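Local coordinates for protein isomaltodextranase (Arthrobacter globiformis, PDB 5AWQ) that hydrolyses (1->6)-alpha-D-glucosidic linkages in polysaccharides, releasing successive isomaltose units from the non-reducing chain ends, at residues Y532-A537 against G599-N604; G488-H493 against F501-Q506; G301-N306 against V373-Y378. All blocks are in the same frame, centred on the assembly; numbering follows the deposited sequence.

How the contacts relate
Contacts 1 and 2 hold the same antiparallel sheet of the CBM6-family region: their centres lie 9 Å apart, strands 501-505 and 601-609 are neighbours, and both touch the chain C glucose. Contact 1 is buried and held mainly by backbone bonds and apolar packing; contact 2 is only partly buried, and its side chains and a water carry polar groups to the sugar. Contact 3 is also buried, but joins different elements, segment 301-306, which runs from helix 295-302 into a 3-10 turn, and strand 375-378, and relies on side-chain bonds around a lysine. Its centre is about 15 Å from that of contact 2, which it touches where Tyr-378 CD2 packs on Phe-489 CB at 3.6 Å.

Contact 1. Residues Y532-A537 against G599-N604; sequences YRYANA and GAINLN. With GLC (alpha-D-glucopyranose), chain C.
Ala-535 and Asn-602 form a hydrogen-bonded pair between antiparallel strands of the beta sandwich typical of CBM6-family modules. The evidence is reciprocal: Ala-535 N donates to Asn-602 O at 2.9 Å, and Asn-602 N returns a bond of 2.9 Å to Ala-535 O. A third backbone bond, Asn-604 N to Arg-533 O, measures 2.8 Å. Between these links Tyr-534 and Leu-603 make a non-hydrogen-bonded pair, where the CA of Tyr-534 approaches Asn-602 O at 3.1 Å in a CA-H...O contact. The short strand segments nevertheless run at 138° to each other, a marked departure from strict antiparallelism.

Apolar packing adds methyl contacts. Leu-603 CD1 meets Tyr-532 CB at 4.3 Å, and Ile-601 CD1 reaches Tyr-534 CB at 4.2 Å. With its CG between the backbone N and carbonyl carbon (chi1 79°), Tyr-534 carries its ring away from the partner strand; the hydroxyl is hydrogen-bonded to Pro-565 O, and the ring meets Phe-564 edge-to-face.

Among the polar side chains, the extended Arg-533 runs alongside Asn-604 in the same direction and presents its guanidinium edge to the amide with the planes 54° apart; Arg-533 NH1 has a firm partner in Gly-495 O. The amide of Asn-536 is held by Thr-538 OG1, Phe-564 O and Asp-540 O.

Sugar contact comes from segment 599-604. The amide of Asn-602 lies beside O3 and O4 of the chain C glucose, and the methyl CB of Ala-600 packs on C6 of that glucose at 3.6 Å.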
loop_
_atom_site.group_PDB
_atom_site.type_symbol
_atom_site.label_atom_id
_atom_site.label_comp_id
_atom_site.label_asym_id
_atom_site.label_seq_id
_atom_site.Cartn_x
_atom_site.Cartn_y
_atom_site.Cartn_z
ATOM N N TYR A 532 20.991 -12.858 13.809
ATOM C CA TYR A 532 20.715 -11.432 13.719
ATOM C C TYR A 532 22.038 -10.693 13.682
ATOM O O TYR A 532 22.777 -10.728 14.675
ATOM C CB TYR A 532 19.939 -10.954 14.952
ATOM C CG TYR A 532 18.742 -11.775 15.382
ATOM C CD1 TYR A 532 18.886 -12.923 16.171
ATOM C CD2 TYR A 532 17.455 -11.360 15.072
ATOM C CE1 TYR A 532 17.783 -13.651 16.587
ATOM C CE2 TYR A 532 16.350 -12.073 15.488
ATOM C CZ TYR A 532 16.512 -13.214 16.248
ATOM O OH TYR A 532 15.400 -13.912 16.643
ATOM N N ARG A 533 22.372 -10.043 12.568
ATOM C CA ARG A 533 23.587 -9.238 12.538
ATOM C C ARG A 533 23.251 -7.849 13.006
ATOM O O ARG A 533 22.370 -7.179 12.436
ATOM C CB ARG A 533 24.269 -9.207 11.170
ATOM C CG ARG A 533 25.622 -8.495 11.177
ATOM C CD ARG A 533 26.428 -8.799 9.926
ATOM N NE ARG A 533 27.839 -8.426 10.058
ATOM C CZ ARG A 533 28.404 -7.294 9.628
ATOM N NH1 ARG A 533 27.700 -6.355 9.017
ATOM N NH2 ARG A 533 29.702 -7.093 9.811
ATOM N N TYR A 534 23.963 -7.405 14.035
ATOM C CA TYR A 534 23.580 -6.229 14.793
ATOM C C TYR A 534 24.781 -5.418 15.275
ATOM O O TYR A 534 25.924 -5.902 15.258
ATOM C CB TYR A 534 22.749 -6.674 16.007
ATOM C CG TYR A 534 23.630 -7.208 17.124
ATOM C CD1 TYR A 534 24.139 -8.503 17.081
ATOM C CD2 TYR A 534 23.976 -6.400 18.190
ATOM C CE1 TYR A 534 24.958 -8.987 18.091
ATOM C CE2 TYR A 534 24.797 -6.872 19.201
ATOM C CZ TYR A 534 25.286 -8.156 19.137
ATOM O OH TYR A 534 26.108 -8.613 20.153
ATOM N N ALA A 535 24.520 -4.179 15.677
ATOM C CA ALA A 535 25.486 -3.364 16.430
ATOM C C ALA A 535 24.837 -2.947 17.749
ATOM O O ALA A 535 23.616 -2.780 17.823
ATOM C CB ALA A 535 25.925 -2.147 15.630
ATOM N N ASN A 536 25.656 -2.832 18.795
ATOM C CA ASN A 536 25.216 -2.370 20.113
ATOM C C ASN A 536 26.401 -1.841 20.919
ATOM O O ASN A 536 27.175 -2.618 21.468
ATOM C CB ASN A 536 24.548 -3.502 20.888
ATOM C CG ASN A 536 24.284 -3.146 22.352
ATOM O OD1 ASN A 536 24.241 -1.970 22.724
ATOM N ND2 ASN A 536 24.093 -4.165 23.178
ATOM N N ALA A 537 26.530 -0.527 20.991
ATOM C CA ALA A 537 27.579 0.105 21.795
ATOM C C ALA A 537 26.959 1.018 22.847
ATOM O O ALA A 537 27.448 2.118 23.097
ATOM C CB ALA A 537 28.534 0.874 20.903
ATOM N N GLY A 599 18.234 -1.046 26.432
ATOM C CA GLY A 599 19.218 -0.500 25.517
ATOM C C GLY A 599 18.672 -0.300 24.116
ATOM O O GLY A 599 17.542 0.152 23.939
ATOM N N ALA A 600 19.487 -0.654 23.131
ATOM C CA ALA A 600 19.177 -0.406 21.725
ATOM C C ALA A 600 20.112 -1.222 20.842
ATOM O O ALA A 600 21.217 -1.583 21.257
ATOM C CB ALA A 600 19.325 1.072 21.418
ATOM N N ILE A 601 19.682 -1.510 19.613
ATOM C CA ILE A 601 20.570 -2.094 18.613
ATOM C C ILE A 601 20.377 -1.390 17.279
ATOM O O ILE A 601 19.385 -0.693 17.081
ATOM C CB ILE A 601 20.360 -3.611 18.398
ATOM C CG1 ILE A 601 19.048 -3.912 17.639
ATOM C CG2 ILE A 601 20.454 -4.346 19.731
ATOM C CD1 ILE A 601 18.900 -5.346 17.178
ATOM N N ASN A 602 21.355 -1.557 16.394
ATOM C CA ASN A 602 21.164 -1.358 14.957
ATOM C C ASN A 602 21.108 -2.738 14.313
ATOM O O ASN A 602 21.936 -3.592 14.627
ATOM C CB ASN A 602 22.309 -0.533 14.362
ATOM C CG ASN A 602 22.358 0.877 14.910
ATOM O OD1 ASN A 602 21.341 1.415 15.346
ATOM N ND2 ASN A 602 23.545 1.493 14.886
ATOM N N LEU A 603 20.152 -2.953 13.400
ATOM C CA LEU A 603 19.924 -4.267 12.818
ATOM C C LEU A 603 20.314 -4.239 11.346
ATOM O O LEU A 603 19.786 -3.429 10.578
ATOM C CB LEU A 603 18.453 -4.679 12.938
ATOM C CG LEU A 603 18.145 -6.075 12.407
ATOM C CD1 LEU A 603 18.870 -7.149 13.211
ATOM C CD2 LEU A 603 16.652 -6.345 12.362
ATOM N N ASN A 604 21.229 -5.122 10.953
ATOM C CA ASN A 604 21.653 -5.232 9.548
ATOM C C ASN A 604 20.811 -6.240 8.781
ATOM O O ASN A 604 20.316 -5.956 7.683
ATOM C CB ASN A 604 23.123 -5.635 9.483
ATOM C CG ASN A 604 23.753 -5.423 8.112
ATOM O OD1 ASN A 604 23.162 -4.883 7.161
ATOM N ND2 ASN A 604 24.969 -5.845 8.017
HETATM C C1 GLC C . 23.725 6.122 18.853
HETATM C C2 GLC C . 24.231 5.476 17.572
HETATM C C3 GLC C . 23.052 4.989 16.742
HETATM C C4 GLC C . 22.182 4.066 17.583
HETATM C C5 GLC C . 21.745 4.749 18.869
HETATM C C6 GLC C . 20.937 3.805 19.756
HETATM O O2 GLC C . 24.999 6.430 16.846
HETATM O O3 GLC C . 23.559 4.268 15.621
HETATM O O4 GLC C . 21.012 3.672 16.845
HETATM O O5 GLC C . 22.920 5.194 19.573
HETATM O O6 GLC C . 20.448 4.509 20.899
#

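Contact 2. Residues G488-H493 against F501-Q506; sequences GFNYNH and FVDGLQ. With GLC (alpha-D-glucopyranose), chain C; GLC (alpha-D-glucopyranose), chain B.
Asn-490 and Asp-503 meet across a beta hairpin, and the side chains around them reach a bound isomaltose, identified by the C1 to O6 linkage from the chain C to the chain B glucose. In the first shell, His-493 NE2 hydrogen-bonds to O2 of the chain C glucose at 2.8 Å and also to its O3. Gln-506 spans both sugars: its OE1 accepts from O6 of the chain C glucose at 2.7 Å and from O4 of the chain B glucose, while NE2 donates to O3 of the latter at 2.9 Å.

A water forms the next layer. It bonds to O3 of the chain C glucose and donates to Asn-492 OD1 and Asp-503 OD2. The same carboxylate oxygen receives Asn-490 ND2 at 3.0 Å, from above the carboxylate plane, the amide and carboxylate being 89° apart. Asn-490 OD1 meanwhile accepts from Tyr-491 N at 2.8 Å, so both ends of the amide are engaged and its rotation is fixed. Replacing Asn-490 by an alanine takes away ND2, which would probably leave Asp-503 OD2 without its amide mate and the carboxylate freer to turn.

Farther back, with CG between the backbone N and the carbonyl carbon (chi1 54°), the Phe-501 ring folds under Asn-490 O, which sits 3.6 Å above the ring plane, over its centre; Asn-492 OD1 approaches the ring edge at CZ. Trp-573 meets this ring edge-to-face, and Trp-570 lies against His-493. Paired backbone bonds join Gly-488 to Asp-503 and Asn-490 to Phe-501, setting the hairpin register at a carbohydrate-binding site of a CBM6-family module.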
loop_
_atom_site.group_PDB
_atom_site.type_symbol
_atom_site.label_atom_id
_atom_site.label_comp_id
_atom_site.label_asym_id
_atom_site.label_seq_id
_atom_site.Cartn_x
_atom_site.Cartn_y
_atom_site.Cartn_z
ATOM N N GLY A 488 13.981 2.977 11.137
ATOM C CA GLY A 488 14.280 3.564 9.839
ATOM C C GLY A 488 15.668 3.246 9.347
ATOM O O GLY A 488 16.462 2.618 10.029
ATOM N N PHE A 489 15.953 3.696 8.137
ATOM C CA PHE A 489 17.223 3.449 7.480
ATOM C C PHE A 489 18.340 4.344 7.989
ATOM O O PHE A 489 18.153 5.547 8.184
ATOM C CB PHE A 489 17.066 3.704 5.974
ATOM C CG PHE A 489 18.343 3.554 5.199
ATOM C CD1 PHE A 489 18.745 2.304 4.757
ATOM C CD2 PHE A 489 19.150 4.654 4.933
ATOM C CE1 PHE A 489 19.924 2.150 4.056
ATOM C CE2 PHE A 489 20.318 4.507 4.218
ATOM C CZ PHE A 489 20.697 3.259 3.772
ATOM N N ASN A 490 19.526 3.766 8.155
ATOM C CA ASN A 490 20.707 4.602 8.263
ATOM C C ASN A 490 21.925 3.896 7.696
ATOM O O ASN A 490 21.859 2.741 7.292
ATOM C CB ASN A 490 20.945 5.073 9.711
ATOM C CG ASN A 490 21.403 6.519 9.777
ATOM O OD1 ASN A 490 22.142 6.977 8.917
ATOM N ND2 ASN A 490 20.944 7.251 10.784
ATOM N N TYR A 491 23.015 4.647 7.613
ATOM C CA TYR A 491 24.263 4.154 7.040
ATOM C C TYR A 491 25.453 4.854 7.685
ATOM O O TYR A 491 26.541 4.887 7.106
ATOM C CB TYR A 491 24.276 4.345 5.510
ATOM C CG TYR A 491 24.494 5.772 5.017
ATOM C CD1 TYR A 491 23.692 6.820 5.448
ATOM C CD2 TYR A 491 25.488 6.057 4.085
ATOM C CE1 TYR A 491 23.886 8.116 4.993
ATOM C CE2 TYR A 491 25.693 7.351 3.618
ATOM C CZ TYR A 491 24.879 8.375 4.068
ATOM O OH TYR A 491 25.071 9.658 3.604
ATOM N N ASN A 492 25.254 5.364 8.904
ATOM C CA ASN A 492 26.210 6.298 9.502
ATOM C C ASN A 492 27.254 5.670 10.430
ATOM O O ASN A 492 27.957 6.394 11.130
ATOM C CB ASN A 492 25.477 7.457 10.187
ATOM C CG ASN A 492 24.607 7.019 11.348
ATOM O OD1 ASN A 492 24.197 5.861 11.457
ATOM N ND2 ASN A 492 24.307 7.964 12.222
ATOM N N HIS A 493 27.360 4.344 10.414
ATOM C CA HIS A 493 28.473 3.621 11.043
ATOM C C HIS A 493 28.943 2.561 10.053
ATOM O O HIS A 493 28.129 1.759 9.596
ATOM C CB HIS A 493 28.020 2.945 12.332
ATOM C CG HIS A 493 27.461 3.892 13.344
ATOM N ND1 HIS A 493 28.227 4.857 13.965
ATOM C CD2 HIS A 493 26.217 4.010 13.861
ATOM C CE1 HIS A 493 27.473 5.535 14.812
ATOM N NE2 HIS A 493 26.247 5.043 14.763
ATOM N N PHE A 501 21.507 -0.185 7.181
ATOM C CA PHE A 501 20.948 -0.960 8.284
ATOM C C PHE A 501 19.743 -0.206 8.838
ATOM O O PHE A 501 19.409 0.892 8.361
ATOM C CB PHE A 501 22.022 -1.203 9.373
ATOM C CG PHE A 501 22.689 0.052 9.869
ATOM C CD1 PHE A 501 22.130 0.808 10.889
ATOM C CD2 PHE A 501 23.894 0.470 9.330
ATOM C CE1 PHE A 501 22.755 1.959 11.347
ATOM C CE2 PHE A 501 24.507 1.618 9.777
ATOM C CZ PHE A 501 23.948 2.364 10.789
ATOM N N VAL A 502 19.096 -0.777 9.852
ATOM C CA VAL A 502 17.963 -0.126 10.499
ATOM C C VAL A 502 18.381 0.376 11.877
ATOM O O VAL A 502 19.004 -0.362 12.647
ATOM C CB VAL A 502 16.741 -1.081 10.591
ATOM C CG1 VAL A 502 15.661 -0.527 11.512
ATOM C CG2 VAL A 502 16.154 -1.320 9.202
ATOM N N ASP A 503 18.076 1.633 12.157
ATOM C CA ASP A 503 18.238 2.188 13.496
ATOM C C ASP A 503 16.875 2.680 14.003
ATOM O O ASP A 503 15.833 2.344 13.415
ATOM C CB ASP A 503 19.324 3.272 13.516
ATOM C CG ASP A 503 18.923 4.546 12.805
ATOM O OD1 ASP A 503 17.817 4.582 12.204
ATOM O OD2 ASP A 503 19.707 5.532 12.838
ATOM N N GLY A 504 16.873 3.433 15.102
ATOM C CA GLY A 504 15.637 3.823 15.766
ATOM C C GLY A 504 15.057 2.736 16.652
ATOM O O GLY A 504 13.942 2.884 17.185
ATOM N N LEU A 505 15.812 1.654 16.837
ATOM C CA LEU A 505 15.398 0.547 17.687
ATOM C C LEU A 505 15.916 0.858 19.082
ATOM O O LEU A 505 16.803 0.181 19.594
ATOM C CB LEU A 505 15.937 -0.773 17.154
ATOM C CG LEU A 505 15.378 -1.137 15.766
ATOM C CD1 LEU A 505 16.260 -2.169 15.093
ATOM C CD2 LEU A 505 13.947 -1.635 15.886
ATOM N N GLN A 506 15.341 1.913 19.652
ATOM C CA GLN A 506 15.784 2.505 20.912
ATOM C C GLN A 506 14.563 3.035 21.647
ATOM O O GLN A 506 13.482 3.156 21.064
ATOM C CB GLN A 506 16.755 3.650 20.638
ATOM C CG GLN A 506 16.154 4.783 19.806
ATOM C CD GLN A 506 17.123 5.918 19.584
ATOM O OE1 GLN A 506 18.332 5.750 19.733
ATOM N NE2 GLN A 506 16.599 7.093 19.247
HETATM C C1 GLC C . 23.725 6.122 18.853
HETATM C C2 GLC C . 24.231 5.476 17.572
HETATM C C3 GLC C . 23.052 4.989 16.742
HETATM C C4 GLC C . 22.182 4.066 17.583
HETATM C C5 GLC C . 21.745 4.749 18.869
HETATM C C6 GLC C . 20.937 3.805 19.756
HETATM O O2 GLC C . 24.999 6.430 16.846
HETATM O O3 GLC C . 23.559 4.268 15.621
HETATM O O4 GLC C . 21.012 3.672 16.845
HETATM O O5 GLC C . 22.920 5.194 19.573
HETATM O O6 GLC C . 20.448 4.509 20.899
HETATM C C1 GLC B . 21.534 11.030 17.701
HETATM C C2 GLC B . 20.145 10.528 17.295
HETATM C C3 GLC B . 19.464 9.782 18.438
HETATM C C4 GLC B . 20.369 8.671 18.950
HETATM C C5 GLC B . 21.759 9.220 19.271
HETATM C C6 GLC B . 22.697 8.092 19.673
HETATM O O1 GLC B . 21.455 12.025 18.736
HETATM O O2 GLC B . 19.330 11.630 16.892
HETATM O O3 GLC B . 18.228 9.207 17.998
HETATM O O4 GLC B . 19.803 8.095 20.137
HETATM O O5 GLC B . 22.317 9.925 18.154
HETATM O O6 GLC B . 22.991 7.303 18.515
HETATM O O HOH W 1 17.310 6.669 10.577
HETATM O O HOH W 2 22.438 5.025 13.364
#

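Contact 3. Residues G301-N306 against V373-Y378; sequences GWSHRN and VGKPLY
The Tyr-378 ring turns its edge to segment 301-306, with Ser-303 OG and His-304 N near the ring plane; Trp-483 meets the tyrosine ring edge-to-face, and Phe-489 meets it with planes about 45° apart. The His-304 ring has Arg-305 CG over one face and Gly-301 O at its edge; Asp-253 and Arg-391 bind its nitrogens. Tyr-378 OH donates to Ser-303 OG at 2.9 Å; Ser-303 OG is also hydrogen-bonded to Thr-300 O. Pro-376 CD presses on Ser-303 CB at 3.4 Å, a tight fit.

Asn-306 uses both amide ends: ND2 donates to Gly-374 O at 2.9 Å in a bent bond (137° at the hydrogen), while OD1 accepts from Lys-375 NZ at 2.7 Å. Val-373 CG1 lies against Asn-306 CG at 3.5 Å. Bent at its last torsion (chi4 65°), Lys-375 also brings NZ to a water 2.9 Å away, which donates to the backbone oxygens of His-304 and Asn-306; the NZ bond to Ser-303 O is weak.

NZ also bonds to Ala-481 O, and the lysine makes a cation-pi contact with Trp-483. The ammonium is therefore gripped by neutral oxygens, probably stabilising its charge, where helix 295-302 of the catalytic barrel, strand 375-378 and the CBM6-family region converge.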
loop_
_atom_site.group_PDB
_atom_site.type_symbol
_atom_site.label_atom_id
_atom_site.label_comp_id
_atom_site.label_asym_id
_atom_site.label_seq_id
_atom_site.Cartn_x
_atom_site.Cartn_y
_atom_site.Cartn_z
ATOM N N GLY A 301 8.955 8.421 -2.048
ATOM C CA GLY A 301 8.840 9.284 -0.869
ATOM C C GLY A 301 8.081 8.692 0.287
ATOM O O GLY A 301 8.372 9.001 1.431
ATOM N N TRP A 302 7.111 7.832 -0.010
ATOM C CA TRP A 302 6.302 7.176 1.033
ATOM C C TRP A 302 6.757 5.746 1.326
ATOM O O TRP A 302 6.152 5.071 2.155
ATOM C CB TRP A 302 4.815 7.237 0.667
ATOM C CG TRP A 302 4.217 8.568 0.977
ATOM C CD1 TRP A 302 3.700 9.466 0.093
ATOM C CD2 TRP A 302 4.112 9.166 2.269
ATOM N NE1 TRP A 302 3.268 10.580 0.756
ATOM C CE2 TRP A 302 3.491 10.412 2.101
ATOM C CE3 TRP A 302 4.454 8.745 3.564
ATOM C CZ2 TRP A 302 3.265 11.281 3.180
ATOM C CZ3 TRP A 302 4.196 9.586 4.628
ATOM C CH2 TRP A 302 3.610 10.833 4.428
ATOM N N SER A 303 7.838 5.294 0.689
ATOM C CA SER A 303 8.286 3.920 0.824
ATOM C C SER A 303 8.664 3.489 2.238
ATOM O O SER A 303 8.592 2.304 2.561
ATOM C CB SER A 303 9.450 3.633 -0.128
ATOM O OG SER A 303 10.596 4.403 0.176
ATOM N N HIS A 304 9.060 4.436 3.071
ATOM C CA HIS A 304 9.380 4.110 4.463
ATOM C C HIS A 304 8.137 3.634 5.240
ATOM O O HIS A 304 8.272 3.030 6.312
ATOM C CB HIS A 304 10.057 5.298 5.148
ATOM C CG HIS A 304 9.210 6.522 5.196
ATOM N ND1 HIS A 304 8.909 7.255 4.069
ATOM C CD2 HIS A 304 8.563 7.125 6.221
ATOM C CE1 HIS A 304 8.116 8.255 4.398
ATOM N NE2 HIS A 304 7.875 8.187 5.700
ATOM N N ARG A 305 6.944 3.908 4.720
ATOM C CA ARG A 305 5.682 3.446 5.305
ATOM C C ARG A 305 5.101 2.186 4.647
ATOM O O ARG A 305 3.971 1.804 4.949
ATOM C CB ARG A 305 4.646 4.567 5.223
ATOM C CG ARG A 305 4.955 5.771 6.089
ATOM C CD ARG A 305 5.132 5.327 7.531
ATOM N NE ARG A 305 4.779 6.364 8.478
ATOM C CZ ARG A 305 4.862 6.216 9.794
ATOM N NH1 ARG A 305 5.346 5.097 10.317
ATOM N NH2 ARG A 305 4.489 7.226 10.573
ATOM N N ASN A 306 5.834 1.566 3.730
ATOM C CA ASN A 306 5.304 0.394 3.040
ATOM C C ASN A 306 5.675 -0.903 3.733
ATOM O O ASN A 306 6.346 -0.885 4.765
ATOM C CB ASN A 306 5.663 0.413 1.542
ATOM C CG ASN A 306 7.068 -0.051 1.216
ATOM O OD1 ASN A 306 7.804 -0.621 2.025
ATOM N ND2 ASN A 306 7.449 0.187 -0.042
ATOM N N VAL A 373 6.926 -6.211 -2.303
ATOM C CA VAL A 373 6.812 -4.793 -1.953
ATOM C C VAL A 373 8.219 -4.234 -1.948
ATOM O O VAL A 373 8.984 -4.459 -1.004
ATOM C CB VAL A 373 6.138 -4.580 -0.588
ATOM C CG1 VAL A 373 6.055 -3.091 -0.281
ATOM C CG2 VAL A 373 4.776 -5.255 -0.574
ATOM N N GLY A 374 8.607 -3.565 -3.032
ATOM C CA GLY A 374 9.955 -3.044 -3.148
ATOM C C GLY A 374 10.132 -1.745 -2.399
ATOM O O GLY A 374 9.156 -1.071 -2.018
ATOM N N LYS A 375 11.396 -1.408 -2.192
ATOM C CA LYS A 375 11.816 -0.091 -1.790
ATOM C C LYS A 375 12.756 0.453 -2.843
ATOM O O LYS A 375 13.478 -0.297 -3.503
ATOM C CB LYS A 375 12.517 -0.112 -0.422
ATOM C CG LYS A 375 11.562 0.075 0.755
ATOM C CD LYS A 375 12.252 -0.088 2.113
ATOM C CE LYS A 375 11.358 0.359 3.276
ATOM N NZ LYS A 375 10.127 -0.466 3.452
ATOM N N PRO A 376 12.770 1.777 -2.999
ATOM C CA PRO A 376 13.830 2.401 -3.786
ATOM C C PRO A 376 15.161 2.161 -3.069
ATOM O O PRO A 376 15.181 1.911 -1.844
ATOM C CB PRO A 376 13.464 3.878 -3.731
ATOM C CG PRO A 376 12.855 4.020 -2.367
ATOM C CD PRO A 376 12.051 2.766 -2.176
ATOM N N LEU A 377 16.269 2.213 -3.782
ATOM C CA LEU A 377 17.558 2.067 -3.097
ATOM C C LEU A 377 17.759 3.257 -2.145
ATOM O O LEU A 377 17.863 4.397 -2.577
ATOM C CB LEU A 377 18.706 1.999 -4.102
ATOM C CG LEU A 377 20.093 1.813 -3.487
ATOM C CD1 LEU A 377 20.197 0.438 -2.841
ATOM C CD2 LEU A 377 21.171 1.996 -4.538
ATOM N N TYR A 378 17.818 2.992 -0.839
ATOM C CA TYR A 378 18.042 4.065 0.111
ATOM C C TYR A 378 19.504 4.477 0.043
ATOM O O TYR A 378 20.381 3.614 -0.047
ATOM C CB TYR A 378 17.646 3.662 1.536
ATOM C CG TYR A 378 16.187 3.944 1.825
ATOM C CD1 TYR A 378 15.197 3.298 1.097
ATOM C CD2 TYR A 378 15.789 4.865 2.807
ATOM C CE1 TYR A 378 13.848 3.540 1.323
ATOM C CE2 TYR A 378 14.446 5.099 3.054
ATOM C CZ TYR A 378 13.480 4.442 2.307
ATOM O OH TYR A 378 12.151 4.694 2.560
HETATM O O HOH W 3 8.510 0.359 5.720
#